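Local atomic coordinates of peroxinectin A (Dictyostelium discoideum, PDB entry 6ERC), a protein that is a secreted haem peroxidase of a social amoeba that uses hydrogen peroxide to oxidise phenolic donors, and also iodide and thiocyanate. Residues K65-D70 and I350-N355; P310-Y315 and E342-G347; I27-P32 and R400-R405. All blocks are in the same frame, centred on the assembly; numbering follows the deposited sequence.

Contact 1. Residues K65-D70 and I350-N355; sequences KEHLTD and INEEEN. With CA (calcium ion), chain G.
The backbones of T69 and E352 lie side by side in a single beta bridge, gripped at both ends: E353 N gives a hydrogen bond to L68 O (2.8 Å), and D70 N one to N351 O (3.0 Å). This is the tight, buried part of the contact. Here E353 folds over the 65-70 loop, its CG turned between backbone N and carbonyl carbon (chi1 72°), and the extended chain runs alongside L68 with OE2 3.5 Å from L68 CB. N73 holds OE1. Beside it, D70 OD2 meets N351 ND2 in a weak, bent bond, the two flat groups turned 78° apart.

The looser side reaches solvent at H67 and K65. H67 ND1 donates to E352 OE2 (3.0 Å), meeting the oxygen almost head-on. K65 N reaches N355 OD1 (2.9 Å) from above the amide plane, while the lysine chain leads outward. N355 itself is buried beside them, and its O binds the calcium ion at 2.4 Å, with two waters, S306, D357 and Y359. The contact joins the loop before helix 70-80, which T69 N-caps while its OG1 also bonds V508 O, to the loop between helices 342-350 and 362-365, with strand 311-315 touching I350 and N351.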
loop_
_atom_site.group_PDB
_atom_site.type_symbol
_atom_site.label_atom_id
_atom_site.label_comp_id
_atom_site.label_asym_id
_atom_site.label_seq_id
_atom_site.Cartn_x
_atom_site.Cartn_y
_atom_site.Cartn_z
ATOM N N LYS A 65 14.250 -14.166 2.774
ATOM C CA LYS A 65 14.972 -14.884 3.818
ATOM C C LYS A 65 14.051 -15.330 4.943
ATOM O O LYS A 65 14.367 -16.296 5.646
ATOM C CB LYS A 65 16.097 -14.010 4.376
ATOM C CG LYS A 65 17.196 -13.705 3.367
ATOM C CD LYS A 65 18.297 -12.825 3.958
ATOM C CE LYS A 65 19.151 -13.578 4.979
ATOM N NZ LYS A 65 20.360 -12.797 5.391
ATOM N N GLU A 66 12.922 -14.652 5.125
ATOM C CA GLU A 66 11.931 -15.035 6.118
ATOM C C GLU A 66 10.940 -16.064 5.586
ATOM O O GLU A 66 10.092 -16.537 6.349
ATOM C CB GLU A 66 11.178 -13.793 6.610
ATOM C CG GLU A 66 12.023 -12.827 7.432
ATOM C CD GLU A 66 13.058 -12.081 6.604
ATOM O OE1 GLU A 66 12.840 -11.901 5.385
ATOM O OE2 GLU A 66 14.095 -11.677 7.174
ATOM N N HIS A 67 11.030 -16.416 4.303
ATOM C CA HIS A 67 10.169 -17.433 3.696
ATOM C C HIS A 67 8.709 -16.979 3.677
ATOM O O HIS A 67 7.796 -17.717 4.051
ATOM C CB HIS A 67 10.318 -18.774 4.415
ATOM C CG HIS A 67 11.730 -19.259 4.494
ATOM N ND1 HIS A 67 12.410 -19.748 3.401
ATOM C CD2 HIS A 67 12.592 -19.327 5.536
ATOM C CE1 HIS A 67 13.631 -20.098 3.766
ATOM N NE2 HIS A 67 13.767 -19.854 5.056
ATOM N N LEU A 68 8.497 -15.750 3.224
ATOM C CA LEU A 68 7.163 -15.186 3.111
ATOM C C LEU A 68 6.601 -15.425 1.715
ATOM O O LEU A 68 7.328 -15.732 0.767
ATOM C CB LEU A 68 7.188 -13.689 3.426
ATOM C CG LEU A 68 7.102 -13.307 4.906
ATOM C CD1 LEU A 68 7.869 -14.278 5.794
ATOM C CD2 LEU A 68 7.617 -11.891 5.105
ATOM N N THR A 69 5.287 -15.281 1.601
ATOM C CA THR A 69 4.566 -15.612 0.383
ATOM C C THR A 69 4.178 -14.350 -0.378
ATOM O O THR A 69 4.161 -13.245 0.167
ATOM C CB THR A 69 3.307 -16.422 0.708
ATOM O OG1 THR A 69 2.436 -15.642 1.534
ATOM C CG2 THR A 69 3.665 -17.705 1.437
ATOM N N ASP A 70 3.858 -14.536 -1.660
ATOM C CA ASP A 70 3.321 -13.435 -2.450
ATOM C C ASP A 70 2.049 -12.880 -1.826
ATOM O O ASP A 70 1.793 -11.673 -1.904
ATOM C CB ASP A 70 3.048 -13.895 -3.883
ATOM C CG ASP A 70 4.318 -14.250 -4.639
ATOM O OD1 ASP A 70 5.360 -13.596 -4.409
ATOM O OD2 ASP A 70 4.270 -15.185 -5.470
ATOM N N ILE A 350 1.294 -20.216 -2.056
ATOM C CA ILE A 350 2.309 -21.263 -2.131
ATOM C C ILE A 350 3.648 -20.668 -2.554
ATOM O O ILE A 350 4.709 -21.151 -2.143
ATOM C CB ILE A 350 1.872 -22.387 -3.094
ATOM C CG1 ILE A 350 2.705 -23.649 -2.866
ATOM C CG2 ILE A 350 1.983 -21.949 -4.556
ATOM C CD1 ILE A 350 2.339 -24.411 -1.609
ATOM N N ASN A 351 3.610 -19.618 -3.371
ATOM C CA ASN A 351 4.821 -19.089 -3.988
ATOM C C ASN A 351 5.540 -18.131 -3.042
ATOM O O ASN A 351 4.925 -17.221 -2.477
ATOM C CB ASN A 351 4.472 -18.380 -5.297
ATOM C CG ASN A 351 5.700 -17.974 -6.085
ATOM O OD1 ASN A 351 6.758 -18.596 -5.977
ATOM N ND2 ASN A 351 5.565 -16.925 -6.885
ATOM N N GLU A 352 6.847 -18.335 -2.876
ATOM C CA GLU A 352 7.646 -17.496 -1.994
ATOM C C GLU A 352 7.975 -16.173 -2.675
ATOM O O GLU A 352 8.278 -16.133 -3.871
ATOM C CB GLU A 352 8.938 -18.212 -1.599
ATOM C CG GLU A 352 9.665 -17.571 -0.428
ATOM C CD GLU A 352 11.029 -18.190 -0.174
ATOM O OE1 GLU A 352 11.963 -17.929 -0.968
ATOM O OE2 GLU A 352 11.163 -18.943 0.815
ATOM N N GLU A 353 7.917 -15.088 -1.906
ATOM C CA GLU A 353 8.136 -13.754 -2.452
ATOM C C GLU A 353 9.629 -13.432 -2.475
ATOM O O GLU A 353 10.486 -14.272 -2.187
ATOM C CB GLU A 353 7.360 -12.708 -1.653
ATOM C CG GLU A 353 7.925 -12.418 -0.269
ATOM C CD GLU A 353 7.271 -11.219 0.381
ATOM O OE1 GLU A 353 6.322 -10.667 -0.214
ATOM O OE2 GLU A 353 7.711 -10.822 1.480
ATOM N N GLU A 354 9.943 -12.188 -2.816
ATOM C CA GLU A 354 11.311 -11.704 -2.910
ATOM C C GLU A 354 11.756 -11.110 -1.574
ATOM O O GLU A 354 10.939 -10.770 -0.715
ATOM C CB GLU A 354 11.402 -10.663 -4.027
ATOM C CG GLU A 354 12.774 -10.476 -4.638
ATOM C CD GLU A 354 13.355 -11.753 -5.199
ATOM O OE1 GLU A 354 12.742 -12.312 -6.134
ATOM O OE2 GLU A 354 14.416 -12.195 -4.703
ATOM N N ASN A 355 13.070 -10.990 -1.403
ATOM C CA ASN A 355 13.619 -10.477 -0.157
ATOM C C ASN A 355 13.501 -8.959 -0.096
ATOM O O ASN A 355 13.508 -8.273 -1.122
ATOM C CB ASN A 355 15.083 -10.880 -0.008
ATOM C CG ASN A 355 15.568 -10.795 1.424
ATOM O OD1 ASN A 355 14.953 -11.346 2.335
ATOM N ND2 ASN A 355 16.676 -10.099 1.629
HETATM CA CA CA G . 14.217 -7.103 -3.126
HETATM O O HOH W 1 13.718 -7.782 -5.350
HETATM O O HOH W 2 15.533 -9.038 -3.345
#

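Contact 2. Residues P310-Y315 and E342-G347; sequences PFMEYY and EPLIRG
L344 pushes a methyl group against Y314: CD2 sits over one face of the phenol ring, 3.3 Å from Y314 CZ, and the leucine runs along the tyrosine in the same direction. The same methyl meets M312 CG at 3.8 Å, so it is a bump lodged between two side chains of the strand. P343 provides a second bump, its CB coming obliquely to Y314 CD2 (3.7 Å). The hollow on the helix is at G347. With no side chain there, the strand comes close: G347 CA lies 3.6 Å from E313 O. With CG anti to the carbonyl carbon (chi1 -78°), the Y315 ring turns its CD2 edge to G347 CA, while Y315 CB packs on R346 CB.

Polar contacts pin the strand end to the first helical turn. Y315 N donates to P343 O (3.2 Å). R346 stretches out along the strand end and brings NH1 to Y315 O in a weak bond, whereas its NE and NH2 are held by I501 O and N500 O. The axes of strand 311-315 and helix 342-347 approach to 5.6 Å. The strand pairs antiparallel with strand 321-326 in a two-stranded hairpin, while helices 218-241 and 70-80 pack against M312 and the inner side of helix 342-350.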
loop_
_atom_site.group_PDB
_atom_site.type_symbol
_atom_site.label_atom_id
_atom_site.label_comp_id
_atom_site.label_asym_id
_atom_site.label_seq_id
_atom_site.Cartn_x
_atom_site.Cartn_y
_atom_site.Cartn_z
ATOM N N PRO A 310 8.931 -11.553 -9.470
ATOM C CA PRO A 310 8.701 -11.236 -10.887
ATOM C C PRO A 310 7.538 -11.978 -11.521
ATOM O O PRO A 310 7.028 -11.512 -12.549
ATOM C CB PRO A 310 10.025 -11.631 -11.549
ATOM C CG PRO A 310 10.555 -12.723 -10.696
ATOM C CD PRO A 310 10.101 -12.431 -9.285
ATOM N N PHE A 311 7.103 -13.105 -10.964
ATOM C CA PHE A 311 6.092 -13.931 -11.605
ATOM C C PHE A 311 4.894 -14.141 -10.689
ATOM O O PHE A 311 5.022 -14.226 -9.464
ATOM C CB PHE A 311 6.665 -15.288 -12.016
ATOM C CG PHE A 311 7.614 -15.210 -13.168
ATOM C CD1 PHE A 311 7.139 -15.102 -14.464
ATOM C CD2 PHE A 311 8.982 -15.238 -12.959
ATOM C CE1 PHE A 311 8.011 -15.030 -15.530
ATOM C CE2 PHE A 311 9.859 -15.168 -14.022
ATOM C CZ PHE A 311 9.375 -15.063 -15.308
ATOM N N MET A 312 3.725 -14.223 -11.315
ATOM C CA MET A 312 2.461 -14.471 -10.634
ATOM C C MET A 312 2.022 -15.889 -10.988
ATOM O O MET A 312 1.712 -16.175 -12.150
ATOM C CB MET A 312 1.429 -13.432 -11.062
ATOM C CG MET A 312 0.256 -13.278 -10.133
ATOM S SD MET A 312 -0.413 -11.610 -10.258
ATOM C CE MET A 312 0.774 -10.713 -9.279
ATOM N N GLU A 313 2.012 -16.775 -9.993
ATOM C CA GLU A 313 1.766 -18.192 -10.229
ATOM C C GLU A 313 0.274 -18.497 -10.345
ATOM O O GLU A 313 -0.569 -17.862 -9.704
ATOM C CB GLU A 313 2.369 -19.032 -9.101
ATOM C CG GLU A 313 3.893 -19.047 -9.062
ATOM C CD GLU A 313 4.505 -19.813 -10.224
ATOM O OE1 GLU A 313 3.815 -20.685 -10.795
ATOM O OE2 GLU A 313 5.676 -19.544 -10.569
ATOM N N TYR A 314 -0.040 -19.489 -11.179
ATOM C CA TYR A 314 -1.396 -19.997 -11.361
ATOM C C TYR A 314 -1.394 -21.498 -11.120
ATOM O O TYR A 314 -0.547 -22.214 -11.661
ATOM C CB TYR A 314 -1.927 -19.718 -12.771
ATOM C CG TYR A 314 -2.366 -18.297 -13.014
ATOM C CD1 TYR A 314 -1.436 -17.280 -13.179
ATOM C CD2 TYR A 314 -3.713 -17.976 -13.105
ATOM C CE1 TYR A 314 -1.836 -15.976 -13.412
ATOM C CE2 TYR A 314 -4.125 -16.678 -13.338
ATOM C CZ TYR A 314 -3.183 -15.682 -13.492
ATOM O OH TYR A 314 -3.584 -14.384 -13.723
ATOM N N TYR A 315 -2.352 -21.971 -10.326
ATOM C CA TYR A 315 -2.512 -23.393 -10.066
ATOM C C TYR A 315 -3.963 -23.791 -10.291
ATOM O O TYR A 315 -4.883 -23.005 -10.052
ATOM C CB TYR A 315 -2.078 -23.753 -8.638
ATOM C CG TYR A 315 -0.580 -23.839 -8.465
ATOM C CD1 TYR A 315 0.088 -25.044 -8.640
ATOM C CD2 TYR A 315 0.166 -22.717 -8.130
ATOM C CE1 TYR A 315 1.455 -25.131 -8.485
ATOM C CE2 TYR A 315 1.537 -22.793 -7.973
ATOM C CZ TYR A 315 2.176 -24.004 -8.152
ATOM O OH TYR A 315 3.542 -24.096 -8.001
ATOM N N GLU A 342 -9.564 -18.285 -8.037
ATOM C CA GLU A 342 -8.977 -19.441 -7.362
ATOM C C GLU A 342 -7.579 -19.765 -7.863
ATOM O O GLU A 342 -6.692 -20.020 -7.030
ATOM C CB GLU A 342 -9.906 -20.655 -7.503
ATOM C CG GLU A 342 -11.141 -20.606 -6.620
ATOM C CD GLU A 342 -12.196 -19.640 -7.128
ATOM O OE1 GLU A 342 -12.107 -19.213 -8.298
ATOM O OE2 GLU A 342 -13.120 -19.313 -6.354
ATOM N N PRO A 343 -7.305 -19.788 -9.171
ATOM C CA PRO A 343 -5.933 -20.103 -9.613
ATOM C C PRO A 343 -4.893 -19.118 -9.104
ATOM O O PRO A 343 -3.761 -19.518 -8.808
ATOM C CB PRO A 343 -6.046 -20.076 -11.144
ATOM C CG PRO A 343 -7.494 -20.276 -11.430
ATOM C CD PRO A 343 -8.223 -19.616 -10.308
ATOM N N LEU A 344 -5.243 -17.835 -9.004
ATOM C CA LEU A 344 -4.326 -16.861 -8.424
ATOM C C LEU A 344 -4.099 -17.141 -6.946
ATOM O O LEU A 344 -2.953 -17.223 -6.489
ATOM C CB LEU A 344 -4.869 -15.447 -8.618
ATOM C CG LEU A 344 -4.768 -14.883 -10.034
ATOM C CD1 LEU A 344 -5.677 -13.677 -10.179
ATOM C CD2 LEU A 344 -3.327 -14.511 -10.360
ATOM N N ILE A 345 -5.184 -17.286 -6.180
ATOM C CA ILE A 345 -5.060 -17.502 -4.741
ATOM C C ILE A 345 -4.117 -18.662 -4.462
ATOM O O ILE A 345 -3.256 -18.585 -3.579
ATOM C CB ILE A 345 -6.445 -17.743 -4.108
ATOM C CG1 ILE A 345 -7.388 -16.559 -4.359
ATOM C CG2 ILE A 345 -6.306 -18.010 -2.609
ATOM C CD1 ILE A 345 -6.956 -15.256 -3.724
ATOM N N ARG A 346 -4.265 -19.759 -5.205
ATOM C CA ARG A 346 -3.401 -20.911 -4.981
ATOM C C ARG A 346 -1.938 -20.537 -5.167
ATOM O O ARG A 346 -1.081 -20.935 -4.372
ATOM C CB ARG A 346 -3.784 -22.055 -5.920
ATOM C CG ARG A 346 -5.132 -22.694 -5.624
ATOM C CD ARG A 346 -5.335 -23.967 -6.437
ATOM N NE ARG A 346 -6.724 -24.425 -6.418
ATOM C CZ ARG A 346 -7.645 -24.097 -7.321
ATOM N NH1 ARG A 346 -7.346 -23.301 -8.339
ATOM N NH2 ARG A 346 -8.878 -24.567 -7.208
ATOM N N GLY A 347 -1.633 -19.764 -6.211
ATOM C CA GLY A 347 -0.259 -19.347 -6.431
ATOM C C GLY A 347 0.242 -18.391 -5.364
ATOM O O GLY A 347 1.387 -18.492 -4.917
#

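Contact 3. Residues I27-P32 and R400-R405; sequences IRLANP and RQLGLR
Q401, on the last turn of helix 395-401, reaches across to the loop 27-32 just before the helix closes in a Schellman motif at G403, whose positive phi turns the chain away. The first bond of the Q401 side chain heads toward the loop: CG is anti to the carbonyl carbon (chi1 -64°) and the chain stays extended beyond CG, which carries the amide to the backbone of N31. OE1 accepts a hydrogen bond from N31 N at 2.8 Å, the donor tilted 29° from the carbonyl plane. The chain lies against the methyl of A30, with Q401 CB 3.6 Å and Q401 CD 3.5 Å from A30 CB, while the N-H of N31 holds its oxygen.

A second, apolar pair lies on the other flank of A30. L29 and L402 cross at a slant, and L402 CD2 touches both CB and CD1 of L29, each at 4.1 Å, a light packing. Both leucines also meet helix 452-467, L29 on E460 and L402 on I457. E295 also holds the loop, accepting bonds from L29 N and A30 N. This surface contact, with the L29 side chain about 13 Å from the haem, ties the segment after strand 24-25 to the end of helix 395-401. A water also bridges the segments, donating to N31 O at 2.8 Å and accepting from Q401 NE2 at 3.1 Å, an atom also weakly bonded to S397 OG.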
loop_
_atom_site.group_PDB
_atom_site.type_symbol
_atom_site.label_atom_id
_atom_site.label_comp_id
_atom_site.label_asym_id
_atom_site.label_seq_id
_atom_site.Cartn_x
_atom_site.Cartn_y
_atom_site.Cartn_z
ATOM N N ILE A 27 1.117 13.640 8.718
ATOM C CA ILE A 27 1.860 13.902 9.942
ATOM C C ILE A 27 3.349 13.744 9.651
ATOM O O ILE A 27 3.751 13.086 8.688
ATOM C CB ILE A 27 1.401 12.959 11.086
ATOM C CG1 ILE A 27 -0.066 13.215 11.441
ATOM C CG2 ILE A 27 2.260 13.111 12.334
ATOM C CD1 ILE A 27 -0.352 14.615 11.973
ATOM N N ARG A 28 4.180 14.370 10.481
ATOM C CA ARG A 28 5.628 14.248 10.390
ATOM C C ARG A 28 6.169 13.688 11.697
ATOM O O ARG A 28 5.862 14.209 12.774
ATOM C CB ARG A 28 6.285 15.601 10.093
ATOM C CG ARG A 28 5.950 16.187 8.734
ATOM C CD ARG A 28 6.852 15.649 7.634
ATOM N NE ARG A 28 6.545 16.275 6.351
ATOM C CZ ARG A 28 7.178 16.017 5.212
ATOM N NH1 ARG A 28 8.172 15.139 5.177
ATOM N NH2 ARG A 28 6.814 16.642 4.102
ATOM N N LEU A 29 6.968 12.627 11.599
ATOM C CA LEU A 29 7.757 12.188 12.744
ATOM C C LEU A 29 9.038 12.994 12.876
ATOM O O LEU A 29 9.549 13.162 13.988
ATOM C CB LEU A 29 8.100 10.703 12.618
ATOM C CG LEU A 29 6.937 9.740 12.377
ATOM C CD1 LEU A 29 7.459 8.315 12.306
ATOM C CD2 LEU A 29 5.879 9.879 13.460
ATOM N N ALA A 30 9.560 13.500 11.759
ATOM C CA ALA A 30 10.804 14.253 11.732
ATOM C C ALA A 30 10.626 15.481 10.850
ATOM O O ALA A 30 9.889 15.450 9.862
ATOM C CB ALA A 30 11.958 13.392 11.206
ATOM N N ASN A 31 11.303 16.563 11.218
ATOM C CA ASN A 31 11.230 17.777 10.419
ATOM C C ASN A 31 11.645 17.475 8.980
ATOM O O ASN A 31 12.628 16.762 8.757
ATOM C CB ASN A 31 12.135 18.866 10.997
ATOM C CG ASN A 31 11.571 19.491 12.249
ATOM O OD1 ASN A 31 10.827 20.468 12.186
ATOM N ND2 ASN A 31 11.925 18.934 13.399
ATOM N N PRO A 32 10.920 17.978 7.985
ATOM C CA PRO A 32 11.380 17.830 6.601
ATOM C C PRO A 32 12.433 18.865 6.242
ATOM O O PRO A 32 12.493 19.955 6.817
ATOM C CB PRO A 32 10.099 18.040 5.782
ATOM C CG PRO A 32 9.255 18.920 6.631
ATOM C CD PRO A 32 9.571 18.569 8.058
ATOM N N ARG A 400 18.428 10.119 13.908
ATOM C CA ARG A 400 18.557 11.034 15.038
ATOM C C ARG A 400 17.187 11.507 15.511
ATOM O O ARG A 400 16.889 11.491 16.711
ATOM C CB ARG A 400 19.432 12.232 14.657
ATOM C CG ARG A 400 20.911 11.918 14.439
ATOM C CD ARG A 400 21.736 13.208 14.295
ATOM N NE ARG A 400 23.130 12.960 13.917
ATOM C CZ ARG A 400 23.608 13.015 12.674
ATOM N NH1 ARG A 400 22.813 13.312 11.650
ATOM N NH2 ARG A 400 24.894 12.770 12.451
ATOM N N GLN A 401 16.335 11.930 14.575
ATOM C CA GLN A 401 15.027 12.461 14.934
ATOM C C GLN A 401 14.050 11.379 15.374
ATOM O O GLN A 401 12.982 11.714 15.898
ATOM C CB GLN A 401 14.447 13.246 13.759
ATOM C CG GLN A 401 15.265 14.476 13.403
ATOM C CD GLN A 401 14.581 15.375 12.394
ATOM O OE1 GLN A 401 13.592 16.037 12.707
ATOM N NE2 GLN A 401 15.106 15.408 11.176
ATOM N N LEU A 402 14.382 10.105 15.178
ATOM C CA LEU A 402 13.587 9.002 15.701
ATOM C C LEU A 402 14.126 8.470 17.019
ATOM O O LEU A 402 13.594 7.483 17.538
ATOM C CB LEU A 402 13.525 7.861 14.679
ATOM C CG LEU A 402 12.816 8.159 13.356
ATOM C CD1 LEU A 402 13.027 7.015 12.378
ATOM C CD2 LEU A 402 11.331 8.404 13.576
ATOM N N GLY A 403 15.162 9.095 17.572
ATOM C CA GLY A 403 15.761 8.616 18.800
ATOM C C GLY A 403 16.745 7.489 18.615
ATOM O O GLY A 403 17.049 6.783 19.581
ATOM N N LEU A 404 17.251 7.291 17.405
ATOM C CA LEU A 404 18.223 6.248 17.125
ATOM C C LEU A 404 19.614 6.847 16.960
ATOM O O LEU A 404 19.779 8.037 16.681
ATOM C CB LEU A 404 17.828 5.471 15.865
ATOM C CG LEU A 404 16.471 4.761 15.932
ATOM C CD1 LEU A 404 16.087 4.184 14.574
ATOM C CD2 LEU A 404 16.485 3.668 16.990
ATOM N N ARG A 405 20.623 6.004 17.150
ATOM C CA ARG A 405 21.998 6.452 16.984
ATOM C C ARG A 405 22.357 6.510 15.499
ATOM O O ARG A 405 22.033 5.589 14.746
ATOM C CB ARG A 405 22.963 5.515 17.710
ATOM C CG ARG A 405 23.061 5.756 19.209
ATOM C CD ARG A 405 24.158 4.907 19.834
ATOM N NE ARG A 405 24.649 5.475 21.087
ATOM C CZ ARG A 405 25.515 6.483 21.169
ATOM N NH1 ARG A 405 25.989 7.052 20.066
ATOM N NH2 ARG A 405 25.907 6.929 22.357
HETATM O O HOH W 3 15.267 17.668 9.084
#

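How the contacts relate
Along the chain the contacts nest: contact 3 closes the largest loop, from the N-terminal region to helix 395-401, contact 1 lies inside it, and contact 2 inside contact 1. Contacts 1 and 2 are neighbours, their centres about 13 Å apart. Helix 342-350 leads from one to the other, and N351 packs on E313 and I350 on Y315. Both reach to within about 6 Å of the haem, through side chains of E353 and M312. Contact 3 lies, between centres, about 31 Å from contact 1 and about 40 Å from contact 2, across the chain's centre from the latter. Contacts 1 and 3 tie early to late parts of the chain, whereas contact 2 is a local join.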